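Local atomic coordinates of putative amidohydrolase (Unidentified, PDB entry 3FEQ), a protein that probably works as a zinc-dependent prolidase of the amidohydrolase superfamily, hydrolysing dipeptides that carry a C-terminal proline. Residues C[66-71]-C[113-118]; C[132-137]-C[157-162]; C[104-109]-C[358-363]; C[176-181]-C[187-192]. All coordinates share one frame; numbering follows the deposited sequence.

How the contacts relate
The four contacts sample the TIM-barrel-like domain around its two zinc ions. Contacts 2 and 4 are the closest pair, their centres about 10 Å apart, and meet through the backbone of strands 135-137 and 189-192; contacts 2 and 3 are the farthest, at about 19 Å. Along the chain, contact 1 closes before contact 2 opens, and contact 2 before contact 4. Contact 3 joins strand 102-107 to a turn some 250 residues later, so contacts 2 and 4 are nested inside its loop, whereas its segments alternate with those of contact 1. The four thus span the metal end of one strand, the packing of helices on the barrel, and its interior.

Contact 1: C[66-71]-C[113-118]; sequences VHVLAS and WSLMQA. With ZN (zinc ion), chain U.
The first torsion of V68 (chi1 169°) swings CG1 anti to the backbone N and delivers this methyl to L115, while that of H67 (chi1 -57°) sets the imidazole beside its own backbone N and leads it to the zinc ion. V68 and L115 meet end to end, with V68 CG1 and L115 CD1 4.0 Å apart. L69 adds a looser touch, its CD1 lying 4.5 Å from the same L115 CD1. One leucine methyl therefore serves two residues of the 66-71 loop, and the contact is wholly apolar, small and buried. I84 of a second subunit also packs on L115.

Within a type I beta turn from H67 to A70, closed by the bond from A70 N to H67 O (3.1 Å), the two side chains part: H67 goes to the metal and V68 to helix 113-120. H67 NE2 binds the zinc at 2.2 Å. H65 and H67 form the HxH motif at the end of the first barrel strand, a signature of the amidohydrolase superfamily, and D323 belongs to the same site. The other ring nitrogen, H67 ND1, is bonded to G109 O; with the zinc bond at NE2, this second-shell bond holds the ring's rotation.

Helix 90-99 lies beside both partners, with L94 touching V68 as well as L115. Just beyond strand 56-66, the loop is also tied to strand 102-107 through V68 N and the carboxylate of D107.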
# COMPACT_ATOMS: atom_id res chain seq x y z
N VAL C 66 -35.41 -4.84 13.78
CA VAL C 66 -35.32 -6.01 12.90
C VAL C 66 -33.95 -6.11 12.22
O VAL C 66 -33.23 -5.12 12.13
CB VAL C 66 -36.38 -5.98 11.80
CG1 VAL C 66 -37.77 -6.08 12.39
CG2 VAL C 66 -36.25 -4.74 10.98
N HIS C 67 -33.61 -7.30 11.75
CA HIS C 67 -32.55 -7.47 10.76
C HIS C 67 -33.17 -8.12 9.54
O HIS C 67 -33.26 -9.34 9.43
CB HIS C 67 -31.38 -8.30 11.30
CG HIS C 67 -30.77 -7.74 12.55
ND1 HIS C 67 -29.70 -6.87 12.54
CD2 HIS C 67 -31.11 -7.90 13.85
CE1 HIS C 67 -29.41 -6.52 13.77
NE2 HIS C 67 -30.25 -7.13 14.59
N VAL C 68 -33.66 -7.27 8.65
CA VAL C 68 -34.31 -7.69 7.42
C VAL C 68 -33.44 -8.61 6.59
O VAL C 68 -33.95 -9.48 5.91
CB VAL C 68 -34.60 -6.48 6.57
CG1 VAL C 68 -35.03 -6.89 5.18
CG2 VAL C 68 -35.63 -5.60 7.26
N LEU C 69 -32.13 -8.40 6.64
CA LEU C 69 -31.21 -9.20 5.84
C LEU C 69 -30.71 -10.49 6.51
O LEU C 69 -30.05 -11.32 5.87
CB LEU C 69 -30.04 -8.33 5.41
CG LEU C 69 -30.41 -7.55 4.16
CD1 LEU C 69 -29.75 -6.22 4.19
CD2 LEU C 69 -30.01 -8.33 2.90
N ALA C 70 -31.06 -10.66 7.78
CA ALA C 70 -30.69 -11.87 8.52
C ALA C 70 -31.48 -13.08 8.04
O ALA C 70 -32.41 -13.54 8.71
CB ALA C 70 -30.89 -11.65 10.01
N SER C 71 -31.09 -13.61 6.89
CA SER C 71 -31.83 -14.70 6.28
C SER C 71 -31.44 -16.07 6.82
O SER C 71 -32.11 -17.06 6.52
CB SER C 71 -31.70 -14.67 4.76
OG SER C 71 -30.39 -15.00 4.37
N TRP C 113 -29.66 2.10 2.27
CA TRP C 113 -30.52 3.06 1.62
C TRP C 113 -31.15 2.45 0.37
O TRP C 113 -32.31 2.72 0.08
CB TRP C 113 -29.70 4.31 1.30
CG TRP C 113 -30.34 5.34 0.44
CD1 TRP C 113 -31.05 6.41 0.86
CD2 TRP C 113 -30.22 5.45 -0.98
NE1 TRP C 113 -31.43 7.18 -0.22
CE2 TRP C 113 -30.94 6.61 -1.36
CE3 TRP C 113 -29.62 4.67 -1.98
CZ2 TRP C 113 -31.07 7.00 -2.70
CZ3 TRP C 113 -29.75 5.06 -3.30
CH2 TRP C 113 -30.47 6.22 -3.65
N SER C 114 -30.41 1.60 -0.34
CA SER C 114 -30.94 0.93 -1.55
C SER C 114 -32.22 0.14 -1.27
O SER C 114 -33.15 0.16 -2.09
CB SER C 114 -29.92 0.00 -2.22
OG SER C 114 -28.63 0.13 -1.67
N LEU C 115 -32.26 -0.57 -0.15
CA LEU C 115 -33.43 -1.38 0.19
C LEU C 115 -34.61 -0.49 0.53
O LEU C 115 -35.74 -0.76 0.12
CB LEU C 115 -33.13 -2.30 1.36
CG LEU C 115 -33.36 -3.79 1.11
CD1 LEU C 115 -33.48 -4.52 2.42
CD2 LEU C 115 -34.59 -4.02 0.28
N MET C 116 -34.34 0.57 1.26
CA MET C 116 -35.34 1.56 1.59
C MET C 116 -35.97 2.10 0.32
O MET C 116 -37.19 2.20 0.22
CB MET C 116 -34.67 2.68 2.37
CG MET C 116 -35.53 3.87 2.64
SD MET C 116 -34.48 5.08 3.40
CE MET C 116 -35.61 5.87 4.56
N GLN C 117 -35.14 2.43 -0.66
CA GLN C 117 -35.58 2.94 -1.96
C GLN C 117 -36.42 1.94 -2.72
O GLN C 117 -37.40 2.31 -3.36
CB GLN C 117 -34.37 3.31 -2.81
CG GLN C 117 -33.70 4.57 -2.37
CD GLN C 117 -34.67 5.70 -2.35
OE1 GLN C 117 -35.06 6.21 -3.40
NE2 GLN C 117 -35.14 6.07 -1.16
N ALA C 118 -35.99 0.69 -2.69
CA ALA C 118 -36.69 -0.39 -3.37
C ALA C 118 -38.15 -0.52 -2.93
O ALA C 118 -39.03 -0.74 -3.77
CB ALA C 118 -35.94 -1.69 -3.18
ZN ZN U . -29.62 -6.90 16.73

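Contact 2: C[132-137]-C[157-162]; sequences SGKALS and CCFRTG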
# COMPACT_ATOMS: atom_id res chain seq x y z
N SER C 132 -30.12 1.43 9.31
CA SER C 132 -28.98 1.82 10.12
C SER C 132 -27.70 1.77 9.28
O SER C 132 -26.67 2.35 9.66
CB SER C 132 -28.87 0.92 11.36
OG SER C 132 -29.93 1.16 12.28
N GLY C 133 -27.79 1.15 8.11
CA GLY C 133 -26.62 0.77 7.35
C GLY C 133 -25.99 -0.41 8.06
O GLY C 133 -26.59 -1.47 8.12
N LYS C 134 -24.81 -0.23 8.62
CA LYS C 134 -24.17 -1.31 9.34
C LYS C 134 -23.89 -0.94 10.78
O LYS C 134 -23.47 0.17 11.08
CB LYS C 134 -22.87 -1.72 8.67
CG LYS C 134 -22.95 -1.75 7.19
CD LYS C 134 -21.97 -2.77 6.63
CE LYS C 134 -22.67 -4.06 6.24
NZ LYS C 134 -23.71 -3.86 5.19
N ALA C 135 -24.14 -1.89 11.67
CA ALA C 135 -23.88 -1.68 13.07
C ALA C 135 -22.39 -1.43 13.26
O ALA C 135 -21.56 -2.10 12.63
CB ALA C 135 -24.31 -2.89 13.87
N LEU C 136 -22.05 -0.45 14.07
CA LEU C 136 -20.67 -0.27 14.46
C LEU C 136 -20.28 -1.22 15.59
O LEU C 136 -21.06 -1.44 16.50
CB LEU C 136 -20.43 1.17 14.85
CG LEU C 136 -20.77 2.17 13.75
CD1 LEU C 136 -20.25 3.54 14.17
CD2 LEU C 136 -20.17 1.76 12.42
N SER C 137 -19.11 -1.82 15.49
CA SER C 137 -18.63 -2.71 16.54
C SER C 137 -17.13 -2.55 16.67
O SER C 137 -16.45 -2.26 15.68
CB SER C 137 -18.98 -4.16 16.25
OG SER C 137 -18.36 -5.02 17.20
N CYS C 157 -12.14 -6.38 3.17
CA CYS C 157 -11.90 -5.28 2.25
C CYS C 157 -13.16 -4.43 2.05
O CYS C 157 -13.17 -3.22 2.31
CB CYS C 157 -11.40 -5.81 0.89
SG CYS C 157 -11.14 -7.63 0.79
N CYS C 158 -14.23 -5.09 1.61
CA CYS C 158 -15.41 -4.42 1.09
C CYS C 158 -16.60 -4.85 1.91
O CYS C 158 -16.53 -5.78 2.70
CB CYS C 158 -15.67 -4.84 -0.35
SG CYS C 158 -14.33 -4.54 -1.48
N PHE C 159 -17.73 -4.21 1.65
CA PHE C 159 -18.89 -4.50 2.44
C PHE C 159 -19.77 -5.56 1.79
O PHE C 159 -20.26 -5.38 0.69
CB PHE C 159 -19.63 -3.22 2.82
CG PHE C 159 -18.85 -2.35 3.79
CD1 PHE C 159 -18.78 -0.98 3.60
CD2 PHE C 159 -18.13 -2.92 4.84
CE1 PHE C 159 -18.03 -0.19 4.46
CE2 PHE C 159 -17.38 -2.14 5.70
CZ PHE C 159 -17.34 -0.77 5.51
N ARG C 160 -19.82 -6.72 2.43
CA ARG C 160 -20.74 -7.78 2.06
C ARG C 160 -22.17 -7.33 2.39
O ARG C 160 -22.41 -6.83 3.50
CB ARG C 160 -20.40 -9.04 2.86
CG ARG C 160 -18.93 -9.22 3.19
CD ARG C 160 -18.19 -9.91 2.06
NE ARG C 160 -18.78 -11.21 1.73
CZ ARG C 160 -19.37 -11.49 0.58
NH1 ARG C 160 -19.46 -10.58 -0.37
NH2 ARG C 160 -19.89 -12.70 0.38
N THR C 161 -23.10 -7.49 1.46
CA THR C 161 -24.46 -6.98 1.69
C THR C 161 -25.23 -7.77 2.73
O THR C 161 -26.30 -7.35 3.14
CB THR C 161 -25.31 -6.87 0.40
OG1 THR C 161 -25.20 -8.08 -0.34
CG2 THR C 161 -24.88 -5.68 -0.46
N GLY C 162 -24.68 -8.90 3.15
CA GLY C 162 -25.29 -9.75 4.17
C GLY C 162 -24.67 -9.58 5.54
O GLY C 162 -25.01 -10.30 6.48
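K134 puts its CD methylene over one face of the F159 ring, off the centre, with K134 CD 4.2 Å from F159 CD2. The approach is thus made by a methylene of the lysine, not by its ammonium group. Beyond CD the chain bends twice, at chi3 (102°) and chi4 (60°), and this carries the amine past the phenyl group toward the next stretch of backbone. There NZ lies 3.7 Å from R160 O, and K134 CE is 3.9 Å from the same oxygen; the amine lies near this carbonyl, with no hydrogen bond assigned.

K134 directly precedes strand 135-137, which runs parallel to strand 165-167 in the barrel wall, whereas F159 belongs to the long loop that connects these two strands. The contact therefore folds the far part of a strand-to-strand connection back onto the start of its own first strand. R166 of strand 165-167 touches both K134 and F159, and K184 of helix 171-184 also reaches the phenyl group, whose residue is otherwise exposed. One residue before F159, C158 SG forms a disulfide with C158 of a second subunit, so this loop also takes part in the assembly.

Contact 3: C[104-109]-C[358-363]; sequences SVRDAG and EIVNMQ
R106 runs roughly perpendicular to I359, and the I359 CG2 methyl sits over one face of the guanidinium group, 3.6 Å above its plane and displaced toward the rim. The nearest atom of the group is R106 NH1, likewise 3.6 Å from I359 CG2. Lower down the side chain, R106 and V360 lie alongside, pointing opposite ways, with R106 CD and V360 CG1 4.0 Å apart. The arginine leaves strand 102-107 of the barrel toward the end of helix 354-359, its CG directed away from the backbone N (chi1 -167°), and turns at chi3 (66°), which presents CD to the valine and its flat end to the isoleucine. M229 and V271 of two other barrel strands also touch R106, placing it in the interior.

These three residues form the compact, buried side. On the other side the chain quickly turns outward: helix 354-359 ends in a Schellman motif with N361, at positive phi, as its C' residue, and N361 and Q363 are exposed to solvent. The bond from N361 N to E358 O (3.0 Å) belongs to this ending.

I359 supplies only apolar cover over one face, so the N-H groups of R106 find their partners in other residues: NE with C64 O, NH1 with Y227 OH, NH2 in a salt bridge with E250. This spread over all three nitrogens holds the group's orientation, and the carboxylate of E250 probably balances its positive charge inside the barrel.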
# COMPACT_ATOMS: atom_id res chain seq x y z
N SER C 104 -43.86 -0.17 8.92
CA SER C 104 -42.58 0.49 9.09
C SER C 104 -41.72 -0.40 9.97
O SER C 104 -42.25 -1.12 10.81
CB SER C 104 -42.78 1.86 9.74
OG SER C 104 -43.54 2.71 8.89
N VAL C 105 -40.43 -0.47 9.67
CA VAL C 105 -39.47 -1.20 10.50
C VAL C 105 -38.20 -0.41 10.58
O VAL C 105 -37.80 0.22 9.60
CB VAL C 105 -39.10 -2.60 9.95
CG1 VAL C 105 -40.20 -3.61 10.20
CG2 VAL C 105 -38.71 -2.54 8.49
N ARG C 106 -37.57 -0.44 11.75
CA ARG C 106 -36.25 0.14 11.93
C ARG C 106 -35.23 -0.97 11.93
O ARG C 106 -35.11 -1.69 12.91
CB ARG C 106 -36.18 0.88 13.26
CG ARG C 106 -34.98 1.77 13.40
CD ARG C 106 -35.04 2.53 14.72
NE ARG C 106 -34.94 1.63 15.86
CZ ARG C 106 -34.45 1.98 17.04
NH1 ARG C 106 -34.04 3.23 17.26
NH2 ARG C 106 -34.39 1.08 18.02
N ASP C 107 -34.50 -1.11 10.82
CA ASP C 107 -33.47 -2.12 10.68
C ASP C 107 -32.25 -1.78 11.53
O ASP C 107 -31.80 -0.64 11.55
CB ASP C 107 -33.05 -2.26 9.21
CG ASP C 107 -32.14 -3.46 8.97
OD1 ASP C 107 -30.90 -3.28 8.94
OD2 ASP C 107 -32.67 -4.57 8.79
N ALA C 108 -31.72 -2.79 12.22
CA ALA C 108 -30.69 -2.56 13.22
C ALA C 108 -29.35 -3.02 12.68
O ALA C 108 -28.57 -3.65 13.38
CB ALA C 108 -31.03 -3.28 14.53
N GLY C 109 -29.08 -2.71 11.42
CA GLY C 109 -27.83 -3.10 10.79
C GLY C 109 -28.03 -4.22 9.80
O GLY C 109 -28.62 -5.23 10.13
N GLU C 358 -42.50 7.84 17.82
CA GLU C 358 -41.66 8.79 18.52
C GLU C 358 -40.19 8.39 18.44
O GLU C 358 -39.32 9.25 18.27
CB GLU C 358 -42.08 8.89 19.99
CG GLU C 358 -41.51 10.09 20.73
CD GLU C 358 -41.92 10.13 22.20
OE1 GLU C 358 -42.98 9.57 22.55
OE2 GLU C 358 -41.18 10.74 23.00
N ILE C 359 -39.93 7.10 18.59
CA ILE C 359 -38.58 6.57 18.48
C ILE C 359 -37.98 6.90 17.10
O ILE C 359 -36.89 7.49 17.03
CB ILE C 359 -38.56 5.07 18.72
CG1 ILE C 359 -38.71 4.78 20.21
CG2 ILE C 359 -37.29 4.42 18.15
CD1 ILE C 359 -38.84 3.32 20.53
N VAL C 360 -38.72 6.61 16.04
CA VAL C 360 -38.27 6.95 14.70
C VAL C 360 -38.49 8.41 14.30
O VAL C 360 -38.36 8.73 13.11
CB VAL C 360 -38.83 6.00 13.60
CG1 VAL C 360 -38.42 4.56 13.89
CG2 VAL C 360 -40.35 6.11 13.47
N ASN C 361 -38.74 9.29 15.29
CA ASN C 361 -38.95 10.75 15.09
C ASN C 361 -40.07 11.12 14.13
O ASN C 361 -39.97 12.11 13.42
CB ASN C 361 -37.67 11.47 14.61
CG ASN C 361 -36.63 11.59 15.69
OD1 ASN C 361 -36.85 12.25 16.71
ND2 ASN C 361 -35.45 11.02 15.46
N MET C 362 -41.10 10.29 14.08
CA MET C 362 -42.19 10.52 13.15
C MET C 362 -43.48 10.78 13.93
O MET C 362 -44.56 10.37 13.51
CB MET C 362 -42.37 9.32 12.22
CG MET C 362 -41.33 9.22 11.11
SD MET C 362 -41.50 10.48 9.81
CE MET C 362 -41.59 9.48 8.33
N GLN C 363 -43.33 11.46 15.07
CA GLN C 363 -44.46 11.77 15.95
C GLN C 363 -45.48 12.60 15.20
O GLN C 363 -45.15 13.62 14.63
CB GLN C 363 -44.00 12.46 17.25
CG GLN C 363 -43.08 13.68 17.08
CD GLN C 363 -41.58 13.33 16.92
OE1 GLN C 363 -40.83 14.03 16.21
NE2 GLN C 363 -41.15 12.27 17.60

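Contact 4: C[176-181]-C[187-192]; sequences LAVREE and TQIKIM
The helix-to-strand half of a beta/alpha unit of the barrel brings helix 171-184 against the strand that follows it, 189-192, with V178 and E181 of the helix packed on I189. The V178 and I189 side chains cross obliquely, V178 CG1 lying 4.0 Å from I189 CG1 and 4.1 Å from I189 CD1. One turn along the helix, E181 offers only its CB, which is 4.0 Å from the same I189 CD1. The isoleucine's end methyl thus rests between two residues three apart on one helix face. For V178, a chi1 of 173° places CG1, the branch that meets the isoleucine, opposite the backbone N.

E181 divides into an apolar base and a charged end. Its chain bends at chi2 (-42°) and takes the carboxylate away from I189; OE2 then forms salt bridges with R166 and K184. The bend keeps the charge off the isoleucine and pairs it with two basic residues.

Strand alternation sends the next residue, K190, inward, toward H231, a ligand of the second zinc ion, while I189 faces the helix layer. Strand 189-192 lies between strands 135-137 and 228-234, bonded to them through K190 with L136 and I189 with M229. Helix 211-223 closes the packing from beside helix 171-184, its I217 touching V178 and its A221 touching I189.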
# COMPACT_ATOMS: atom_id res chain seq x y z
N LEU C 176 -15.31 8.95 11.35
CA LEU C 176 -15.33 8.64 9.94
C LEU C 176 -16.39 7.59 9.59
O LEU C 176 -17.24 7.85 8.73
CB LEU C 176 -13.95 8.18 9.49
CG LEU C 176 -13.82 7.91 8.00
CD1 LEU C 176 -14.17 9.15 7.20
CD2 LEU C 176 -12.41 7.46 7.72
N ALA C 177 -16.43 6.47 10.30
CA ALA C 177 -17.50 5.49 9.99
C ALA C 177 -18.93 6.04 10.08
O ALA C 177 -19.76 5.72 9.24
CB ALA C 177 -17.36 4.23 10.79
N VAL C 178 -19.21 6.87 11.09
CA VAL C 178 -20.53 7.51 11.19
C VAL C 178 -20.80 8.41 9.97
O VAL C 178 -21.82 8.28 9.32
CB VAL C 178 -20.71 8.30 12.53
CG1 VAL C 178 -22.00 9.07 12.52
CG2 VAL C 178 -20.76 7.37 13.72
N ARG C 179 -19.88 9.33 9.65
CA ARG C 179 -20.02 10.15 8.45
C ARG C 179 -20.23 9.30 7.18
O ARG C 179 -21.08 9.59 6.36
CB ARG C 179 -18.82 11.09 8.28
CG ARG C 179 -18.63 12.02 9.44
CD ARG C 179 -17.48 12.99 9.25
NE ARG C 179 -17.30 13.86 10.42
CZ ARG C 179 -16.16 14.46 10.76
NH1 ARG C 179 -15.06 14.31 10.02
NH2 ARG C 179 -16.11 15.23 11.84
N GLU C 180 -19.48 8.21 7.04
CA GLU C 180 -19.65 7.31 5.91
C GLU C 180 -21.05 6.77 5.88
O GLU C 180 -21.67 6.70 4.81
CB GLU C 180 -18.65 6.14 5.97
CG GLU C 180 -17.21 6.49 5.59
CD GLU C 180 -16.21 5.40 5.99
OE1 GLU C 180 -15.02 5.51 5.61
OE2 GLU C 180 -16.61 4.45 6.69
N GLU C 181 -21.56 6.38 7.05
CA GLU C 181 -22.84 5.68 7.13
C GLU C 181 -23.98 6.62 6.82
O GLU C 181 -24.90 6.29 6.10
CB GLU C 181 -23.04 5.02 8.49
CG GLU C 181 -22.26 3.70 8.70
CD GLU C 181 -22.26 2.74 7.49
OE1 GLU C 181 -23.32 2.51 6.87
OE2 GLU C 181 -21.18 2.17 7.19
N THR C 187 -30.59 6.34 8.48
CA THR C 187 -31.50 7.25 9.18
C THR C 187 -31.12 7.41 10.66
O THR C 187 -31.36 8.45 11.26
CB THR C 187 -32.97 6.79 9.10
OG1 THR C 187 -33.04 5.38 9.38
CG2 THR C 187 -33.56 7.07 7.72
N GLN C 188 -30.57 6.35 11.24
CA GLN C 188 -29.94 6.44 12.56
C GLN C 188 -28.68 5.58 12.62
O GLN C 188 -28.36 4.86 11.66
CB GLN C 188 -30.93 6.07 13.69
CG GLN C 188 -31.35 4.63 13.71
CD GLN C 188 -32.26 4.26 12.54
OE1 GLN C 188 -33.14 5.04 12.17
NE2 GLN C 188 -32.05 3.08 11.97
N ILE C 189 -27.95 5.65 13.73
CA ILE C 189 -26.71 4.91 13.86
C ILE C 189 -26.85 3.85 14.93
O ILE C 189 -27.32 4.17 16.01
CB ILE C 189 -25.55 5.82 14.22
CG1 ILE C 189 -25.32 6.88 13.13
CG2 ILE C 189 -24.31 5.00 14.48
CD1 ILE C 189 -24.93 6.29 11.76
N LYS C 190 -26.48 2.61 14.61
CA LYS C 190 -26.51 1.49 15.55
C LYS C 190 -25.09 1.14 15.95
O LYS C 190 -24.20 1.10 15.11
CB LYS C 190 -27.18 0.26 14.91
CG LYS C 190 -26.84 -1.12 15.57
CD LYS C 190 -28.00 -1.72 16.39
CE LYS C 190 -27.54 -2.86 17.31
NZ LYS C 190 -28.18 -4.20 17.01
N ILE C 191 -24.88 0.93 17.25
CA ILE C 191 -23.59 0.48 17.78
C ILE C 191 -23.81 -0.67 18.77
O ILE C 191 -24.89 -0.83 19.33
CB ILE C 191 -22.81 1.64 18.49
CG1 ILE C 191 -23.39 1.95 19.87
CG2 ILE C 191 -22.81 2.90 17.64
CD1 ILE C 191 -22.52 2.91 20.69
N MET C 192 -22.77 -1.47 18.97
CA MET C 192 -22.77 -2.45 20.03
C MET C 192 -21.99 -1.90 21.24
O MET C 192 -20.79 -1.66 21.14
CB MET C 192 -22.15 -3.75 19.53
CG MET C 192 -22.51 -4.11 18.09
SD MET C 192 -24.23 -4.59 17.90
CE MET C 192 -24.12 -5.71 16.49